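Local coordinates for protein cysteine hydrolase (PDB 3IRV) that probably acts as a hydrolase of the isochorismatase-like cysteine hydrolase family, its natural substrate not being established, at residues V28-K32 against L70-V74; Q64-I68 against V133-V139; D80-M84 against K119-S123. All coordinates share one frame; numbering follows the deposited sequence.

Overall arrangement
Interactions 1 and 2 lie on the central parallel sheet of an isochorismatase-like fold; interaction 3 is formed by the loop that follows strand 115-119. The first two share strand 66-72, near its carboxyl and amino ends respectively, with centres about 19 Å apart. Interaction 3 lies about 12 Å, centre to centre, from interaction 1 and touches it: Asp-29 OD2 is salt-bridged to Lys-119 NZ at 2.7 Å, and His-72 NE2 lies 2.9 Å from Leu-120 O, a probable hydrogen bond. Asp-29 and Lys-119 are consistent with the Asp-Lys-Cys triad of this family, with Cys-152 as the probable nucleophile. Interactions 2 and 3 stay about 9 Å apart at their nearest atoms; interaction 3 borders the second subunit.

Interaction 1 (V28-K32 against L70-V74); sequences VDMQK and LRHIV
Leu-70 and Val-28 form a parallel beta bridge, and their side chains lie side by side, pointing the same way, with Leu-70 CD1 4.0 Å from Val-28 CG2. Helix 149-162 packs on this face, through Cys-152 and Cys-153 on Val-28 and Thr-156 on Leu-70. The carbonyl of Leu-70 is gripped twice: Asp-29 N approaches Leu-70 O at 3.0 Å from above the carbonyl plane, and a water donates to the same oxygen at 2.8 Å while accepting from Met-30 N. The water thus bridges the two segments just where residues 28-32 leave the sheet and turn at Met-30, the centre of an inverse gamma turn.

At Arg-71 the aliphatic base serves the contact: CB lies 3.8 Å from Gln-31 NE2. Its guanidinium is turned away to Asp-118, with Ile-73 CD1 over one face.

His-72 is held through its backbone by the Gln-31 amide. His-72 N donates to Gln-31 OE1 at 2.9 Å, nearly straight at 166°, and Gln-31 NE2 returns an almost linear bond to His-72 O at 3.0 Å. One side-chain amide therefore occupies both backbone polar groups of His-72, as a neighbouring strand might; the extended Gln-31 chain (chi2 164°) brings it there. Gln-31 NE2 also donates to Val-102 O, so three bonds together fix the rotation of the amide. The His-72 CB lies 3.7 Å from Asp-29 OD2, with carboxylate and imidazole planes 23° apart.

Beyond it, Ile-73 CG1 touches Gln-31 NE2. Asp-29 OD2 is salt-bridged to Lys-119, and Asp-29 also packs on Cys-152. An aspartate just beyond the carboxyl end of a parallel strand, facing a lysine and a cysteine in this way, is consistent with the catalytic triad of isochorismatase-like cysteine hydrolases.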
# COMPACT_ATOMS: atom_id res chain seq x y z
N VAL A 28 -10.40 6.25 -9.70
CA VAL A 28 -10.57 5.11 -8.80
C VAL A 28 -11.92 5.13 -8.08
O VAL A 28 -12.17 6.02 -7.24
CB VAL A 28 -9.43 5.08 -7.76
CG1 VAL A 28 -9.56 3.82 -6.87
CG2 VAL A 28 -8.05 5.17 -8.47
N ASP A 29 -12.77 4.15 -8.40
CA ASP A 29 -13.94 3.79 -7.60
C ASP A 29 -14.89 4.97 -7.33
O ASP A 29 -15.44 5.11 -6.23
CB ASP A 29 -13.50 3.13 -6.29
CG ASP A 29 -12.86 1.76 -6.52
OD1 ASP A 29 -12.84 1.31 -7.69
OD2 ASP A 29 -12.36 1.18 -5.54
N MET A 30 -15.11 5.80 -8.35
CA MET A 30 -16.13 6.87 -8.22
C MET A 30 -17.54 6.32 -8.47
O MET A 30 -18.27 6.76 -9.37
CB MET A 30 -15.74 8.12 -9.02
CG MET A 30 -14.50 8.84 -8.42
SD MET A 30 -14.69 9.47 -6.72
CE MET A 30 -15.69 10.98 -7.12
N GLN A 31 -17.91 5.38 -7.60
CA GLN A 31 -19.14 4.61 -7.70
C GLN A 31 -20.16 5.15 -6.72
O GLN A 31 -19.80 5.75 -5.67
CB GLN A 31 -18.85 3.14 -7.37
CG GLN A 31 -17.93 2.44 -8.38
CD GLN A 31 -17.37 1.17 -7.84
OE1 GLN A 31 -16.27 1.17 -7.26
NE2 GLN A 31 -18.12 0.06 -7.98
N LYS A 32 -21.45 4.91 -7.01
CA LYS A 32 -22.51 5.45 -6.12
C LYS A 32 -22.38 4.98 -4.67
O LYS A 32 -22.69 5.73 -3.73
CB LYS A 32 -23.89 5.09 -6.68
CG LYS A 32 -24.13 5.72 -8.03
CD LYS A 32 -25.40 5.21 -8.69
CE LYS A 32 -25.84 6.16 -9.77
NZ LYS A 32 -26.76 5.54 -10.76
N LEU A 70 -11.82 2.71 -12.64
CA LEU A 70 -11.81 1.45 -11.89
C LEU A 70 -13.14 1.35 -11.15
O LEU A 70 -13.67 2.37 -10.66
CB LEU A 70 -10.71 1.46 -10.82
CG LEU A 70 -9.30 1.65 -11.37
CD1 LEU A 70 -8.32 1.53 -10.21
CD2 LEU A 70 -8.98 0.66 -12.48
N ARG A 71 -13.68 0.14 -11.08
CA ARG A 71 -14.86 -0.12 -10.26
C ARG A 71 -14.60 -1.33 -9.38
O ARG A 71 -14.10 -2.35 -9.87
CB ARG A 71 -16.08 -0.42 -11.14
CG ARG A 71 -16.42 0.70 -12.14
CD ARG A 71 -17.75 0.42 -12.89
NE ARG A 71 -17.71 -0.89 -13.56
CZ ARG A 71 -18.70 -1.39 -14.30
NH1 ARG A 71 -19.80 -0.69 -14.46
NH2 ARG A 71 -18.58 -2.60 -14.85
N HIS A 72 -14.93 -1.21 -8.10
CA HIS A 72 -14.82 -2.34 -7.19
C HIS A 72 -16.14 -3.10 -7.26
O HIS A 72 -17.18 -2.58 -6.82
CB HIS A 72 -14.54 -1.85 -5.78
CG HIS A 72 -14.09 -2.93 -4.84
ND1 HIS A 72 -13.64 -2.67 -3.56
CD2 HIS A 72 -14.00 -4.27 -5.01
CE1 HIS A 72 -13.29 -3.81 -2.98
NE2 HIS A 72 -13.51 -4.80 -3.84
N ILE A 73 -16.10 -4.29 -7.84
CA ILE A 73 -17.31 -5.07 -8.13
C ILE A 73 -16.97 -6.55 -7.93
O ILE A 73 -15.91 -7.03 -8.42
CB ILE A 73 -17.77 -4.86 -9.58
CG1 ILE A 73 -18.22 -3.41 -9.83
CG2 ILE A 73 -18.96 -5.80 -9.90
CD1 ILE A 73 -18.78 -3.17 -11.22
N VAL A 74 -17.85 -7.27 -7.22
CA VAL A 74 -17.71 -8.72 -7.02
C VAL A 74 -18.96 -9.43 -7.56
O VAL A 74 -19.98 -8.78 -7.85
CB VAL A 74 -17.46 -9.08 -5.55
CG1 VAL A 74 -16.22 -8.34 -5.00
CG2 VAL A 74 -18.70 -8.71 -4.70
O HOH W 1 -14.37 5.00 -11.18

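Interaction 2 (Q64-I68 against V133-V139); sequences QVMVI and VLRARDV
Apolar contacts join Met-66 and Ile-68 to helix 130-136 and the turn after it. Met-66 SD lies 3.8 Å from Val-133 CG1, and its bend at chi3 (42°) turns CE onto Arg-137 CD, a tight 3.3 Å, and near Val-139 CG2 at 4.0 Å. Two residues further along, Ile-68 CD1 meets Val-133 CG1 tip to tip at 3.9 Å and comes within 3.6 Å of Leu-134 CD2, the Ile-68 and Leu-134 side chains crossing at a slant. Val-115 and Val-117 of the adjoining strand extend this layer, in which the helix lies across one face of the parallel sheet, as in alpha/beta Rossmann-like folds. Schellman motifs end both neighbouring helices: Gln-64 is the positive-phi residue closing helix 50-62, and Asp-138 has the same place after helix 130-136.

Face and edge contacts of the guanidinium centre on Arg-137. Its chain, extended from CG to NE, slides past Met-66 in the opposite direction, so that Met-66 CB lies over one guanidinium face, offset toward the rim. At the edge, Arg-137 NH2 makes a weak hydrogen bond of 3.1 Å to Gln-64 O, bent at 129°. A water accepts from Met-66 N at 2.9 Å and, weakly, from Arg-137 NE.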
# COMPACT_ATOMS: atom_id res chain seq x y z
N GLN A 64 -6.29 13.55 -26.01
CA GLN A 64 -6.18 12.13 -26.37
C GLN A 64 -5.40 11.35 -25.29
O GLN A 64 -4.66 10.40 -25.59
CB GLN A 64 -5.56 11.95 -27.77
CG GLN A 64 -6.54 11.99 -28.94
CD GLN A 64 -7.41 13.23 -28.97
OE1 GLN A 64 -6.90 14.35 -28.98
NE2 GLN A 64 -8.72 13.03 -28.97
N VAL A 65 -5.55 11.79 -24.04
CA VAL A 65 -4.97 11.09 -22.90
C VAL A 65 -6.05 10.08 -22.46
O VAL A 65 -7.18 10.47 -22.16
CB VAL A 65 -4.62 12.05 -21.74
CG1 VAL A 65 -4.30 11.27 -20.45
CG2 VAL A 65 -3.44 12.95 -22.12
N MET A 66 -5.71 8.79 -22.46
CA MET A 66 -6.68 7.73 -22.16
C MET A 66 -7.24 7.88 -20.76
O MET A 66 -6.50 8.16 -19.83
CB MET A 66 -6.03 6.33 -22.30
CG MET A 66 -6.95 5.14 -21.92
SD MET A 66 -6.29 3.48 -22.37
CE MET A 66 -4.63 3.76 -21.85
N VAL A 67 -8.56 7.73 -20.64
CA VAL A 67 -9.24 7.77 -19.36
C VAL A 67 -9.71 6.36 -19.00
O VAL A 67 -10.43 5.72 -19.78
CB VAL A 67 -10.47 8.68 -19.43
CG1 VAL A 67 -11.29 8.56 -18.16
CG2 VAL A 67 -10.03 10.13 -19.65
N ILE A 68 -9.33 5.91 -17.80
CA ILE A 68 -9.68 4.57 -17.29
C ILE A 68 -10.42 4.71 -15.97
O ILE A 68 -9.92 5.36 -15.06
CB ILE A 68 -8.42 3.73 -17.04
CG1 ILE A 68 -7.63 3.60 -18.36
CG2 ILE A 68 -8.79 2.35 -16.45
CD1 ILE A 68 -6.19 3.05 -18.23
N VAL A 133 -4.09 -3.01 -20.43
CA VAL A 133 -4.62 -1.80 -21.04
C VAL A 133 -3.50 -0.72 -21.16
O VAL A 133 -3.33 -0.09 -22.21
CB VAL A 133 -5.85 -1.30 -20.28
CG1 VAL A 133 -6.31 0.09 -20.76
CG2 VAL A 133 -7.00 -2.34 -20.38
N LEU A 134 -2.72 -0.55 -20.10
CA LEU A 134 -1.69 0.49 -20.08
C LEU A 134 -0.53 0.10 -20.98
O LEU A 134 -0.08 0.90 -21.82
CB LEU A 134 -1.19 0.69 -18.64
CG LEU A 134 -2.22 1.25 -17.66
CD1 LEU A 134 -1.62 1.28 -16.25
CD2 LEU A 134 -2.60 2.69 -18.09
N ARG A 135 -0.02 -1.12 -20.83
CA ARG A 135 1.17 -1.47 -21.63
C ARG A 135 0.86 -1.63 -23.11
O ARG A 135 1.70 -1.30 -23.94
CB ARG A 135 1.87 -2.73 -21.09
CG ARG A 135 2.46 -2.56 -19.67
CD ARG A 135 3.53 -1.45 -19.59
NE ARG A 135 4.19 -1.45 -18.28
CZ ARG A 135 5.05 -0.54 -17.85
NH1 ARG A 135 5.40 0.49 -18.61
NH2 ARG A 135 5.57 -0.68 -16.62
N ALA A 136 -0.36 -2.08 -23.44
CA ALA A 136 -0.76 -2.17 -24.87
C ALA A 136 -0.66 -0.80 -25.56
O ALA A 136 -0.35 -0.72 -26.77
CB ALA A 136 -2.17 -2.73 -24.98
N ARG A 137 -0.91 0.27 -24.81
CA ARG A 137 -0.85 1.64 -25.36
C ARG A 137 0.53 2.29 -25.15
O ARG A 137 0.74 3.46 -25.49
CB ARG A 137 -1.94 2.51 -24.70
CG ARG A 137 -2.22 3.83 -25.42
CD ARG A 137 -3.09 4.73 -24.56
NE ARG A 137 -3.44 6.01 -25.16
CZ ARG A 137 -4.50 6.21 -25.94
NH1 ARG A 137 -5.30 5.20 -26.27
NH2 ARG A 137 -4.74 7.43 -26.42
N ASP A 138 1.46 1.53 -24.57
CA ASP A 138 2.81 1.99 -24.22
C ASP A 138 2.76 3.12 -23.18
O ASP A 138 3.62 4.03 -23.21
CB ASP A 138 3.63 2.42 -25.45
CG ASP A 138 5.15 2.35 -25.22
OD1 ASP A 138 5.62 1.60 -24.32
OD2 ASP A 138 5.87 3.06 -25.94
N VAL A 139 1.76 3.09 -22.31
CA VAL A 139 1.67 4.12 -21.26
C VAL A 139 2.66 3.78 -20.15
O VAL A 139 2.77 2.62 -19.76
CB VAL A 139 0.25 4.16 -20.67
CG1 VAL A 139 0.21 4.96 -19.36
CG2 VAL A 139 -0.72 4.73 -21.71
O HOH W 2 -3.08 8.19 -23.64

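Interaction 3 (D80-M84 against K119-S123); sequences DTGRM and KLFYS
Sulfur-aromatic and CH-pi contacts centre on Met-84, whose side chain slides past that of Phe-121 in the opposite direction. Met-84 CB sits over one face of the Phe-121 ring, 4.0 Å from its centroid and 15° off the normal. CG is anti to the backbone N (chi1 -176°), and a bend at chi2 (68°) carries the sulfur along the ring, where SD lies 3.6 Å from Phe-121 CE2. The same SD approaches Tyr-122 CE1 at 3.8 Å, oblique to that ring as to the first, giving two Met-aromatic contacts. The two rings are themselves packed, Phe-121 CD2 lying over the centre of the Tyr-122 ring. At the edge of Phe-121, Arg-83 CB touches CZ, while the charged end of Arg-83 turns to Asp-86.

These aromatics belong to the loop that leaves strand 115-119 at the carboxyl end of the sheet, next to the probable active site and at the subunit interface. Tyr-122 OH is hydrogen-bonded to Glu-203 O of the second subunit, and His-162 of that subunit meets the Phe-121 ring. Lys-119, the likely triad lysine, is salt-bridged to Asp-29, and its NZ also donates to Phe-121 O in the carbonyl plane, and to Tyr-122 O at 3.0 Å from above the plane.

Van der Waals contact joins Asp-80 and Leu-120, which cross at about a right angle. Leu-120 CD2 lies 3.4 Å from Asp-80 OD2, and both leucine methyls pack on the aliphatic Asp-80 CB; the carboxylate forms its salt bridge with Arg-75.

The polar link between the segments runs through one water, which donates to Asp-80 O and Leu-120 O, each at 2.8 Å, joining the two backbones.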
# COMPACT_ATOMS: atom_id res chain seq x y z
N ASP A 80 -15.68 -15.08 -5.04
CA ASP A 80 -14.52 -14.24 -5.37
C ASP A 80 -14.17 -13.31 -4.23
O ASP A 80 -13.46 -12.30 -4.43
CB ASP A 80 -14.78 -13.43 -6.66
CG ASP A 80 -16.08 -12.64 -6.61
OD1 ASP A 80 -16.76 -12.59 -5.54
OD2 ASP A 80 -16.41 -12.03 -7.65
N THR A 81 -14.67 -13.63 -3.03
CA THR A 81 -14.33 -12.87 -1.82
C THR A 81 -13.91 -13.82 -0.72
O THR A 81 -14.63 -14.78 -0.38
CB THR A 81 -15.49 -11.99 -1.32
OG1 THR A 81 -16.67 -12.80 -1.10
CG2 THR A 81 -15.79 -10.88 -2.32
N GLY A 82 -12.70 -13.60 -0.22
CA GLY A 82 -12.15 -14.37 0.90
C GLY A 82 -11.80 -13.37 1.98
O GLY A 82 -12.66 -13.03 2.82
N ARG A 83 -10.56 -12.88 1.96
CA ARG A 83 -10.16 -11.83 2.91
C ARG A 83 -11.04 -10.58 2.85
O ARG A 83 -11.33 -10.00 3.89
CB ARG A 83 -8.68 -11.46 2.76
CG ARG A 83 -7.72 -12.68 2.87
CD ARG A 83 -7.67 -13.33 4.26
NE ARG A 83 -8.83 -14.20 4.50
CZ ARG A 83 -8.98 -15.42 3.98
NH1 ARG A 83 -10.08 -16.11 4.25
NH2 ARG A 83 -8.03 -15.96 3.17
N MET A 84 -11.47 -10.20 1.64
CA MET A 84 -12.35 -9.03 1.48
C MET A 84 -13.64 -9.23 2.31
O MET A 84 -14.10 -8.29 2.98
CB MET A 84 -12.69 -8.78 -0.01
CG MET A 84 -13.51 -7.52 -0.24
SD MET A 84 -12.69 -5.90 0.08
CE MET A 84 -14.18 -4.93 0.29
N LYS A 119 -12.45 -4.64 -10.53
CA LYS A 119 -11.50 -5.27 -9.61
C LYS A 119 -12.21 -5.83 -8.40
O LYS A 119 -13.25 -5.31 -8.02
CB LYS A 119 -10.45 -4.25 -9.16
CG LYS A 119 -11.02 -3.04 -8.38
CD LYS A 119 -9.93 -1.96 -8.18
CE LYS A 119 -10.45 -0.71 -7.48
NZ LYS A 119 -10.68 -0.93 -6.01
N LEU A 120 -11.64 -6.89 -7.82
CA LEU A 120 -12.27 -7.59 -6.71
C LEU A 120 -11.87 -7.06 -5.33
O LEU A 120 -12.50 -7.43 -4.32
CB LEU A 120 -11.92 -9.09 -6.76
CG LEU A 120 -12.35 -9.88 -7.99
CD1 LEU A 120 -11.77 -11.33 -7.89
CD2 LEU A 120 -13.86 -9.89 -8.14
N PHE A 121 -10.79 -6.28 -5.27
CA PHE A 121 -10.25 -5.88 -3.97
C PHE A 121 -9.87 -4.40 -4.09
O PHE A 121 -10.59 -3.64 -4.75
CB PHE A 121 -9.05 -6.78 -3.65
CG PHE A 121 -8.97 -7.24 -2.22
CD1 PHE A 121 -8.56 -8.55 -1.93
CD2 PHE A 121 -9.32 -6.41 -1.17
CE1 PHE A 121 -8.46 -9.00 -0.59
CE2 PHE A 121 -9.21 -6.86 0.17
CZ PHE A 121 -8.79 -8.15 0.44
N TYR A 122 -8.78 -3.98 -3.47
CA TYR A 122 -8.46 -2.54 -3.45
C TYR A 122 -7.59 -2.09 -4.63
O TYR A 122 -7.83 -1.01 -5.21
CB TYR A 122 -7.78 -2.13 -2.14
CG TYR A 122 -8.52 -2.57 -0.91
CD1 TYR A 122 -9.89 -2.32 -0.75
CD2 TYR A 122 -7.85 -3.25 0.10
CE1 TYR A 122 -10.56 -2.73 0.41
CE2 TYR A 122 -8.51 -3.67 1.27
CZ TYR A 122 -9.86 -3.41 1.41
OH TYR A 122 -10.48 -3.82 2.57
N SER A 123 -6.57 -2.88 -4.92
CA SER A 123 -5.57 -2.57 -5.93
C SER A 123 -6.19 -2.47 -7.31
O SER A 123 -6.89 -3.40 -7.74
CB SER A 123 -4.55 -3.69 -6.00
OG SER A 123 -3.62 -3.45 -7.03
O HOH W 3 -12.28 -10.04 -3.20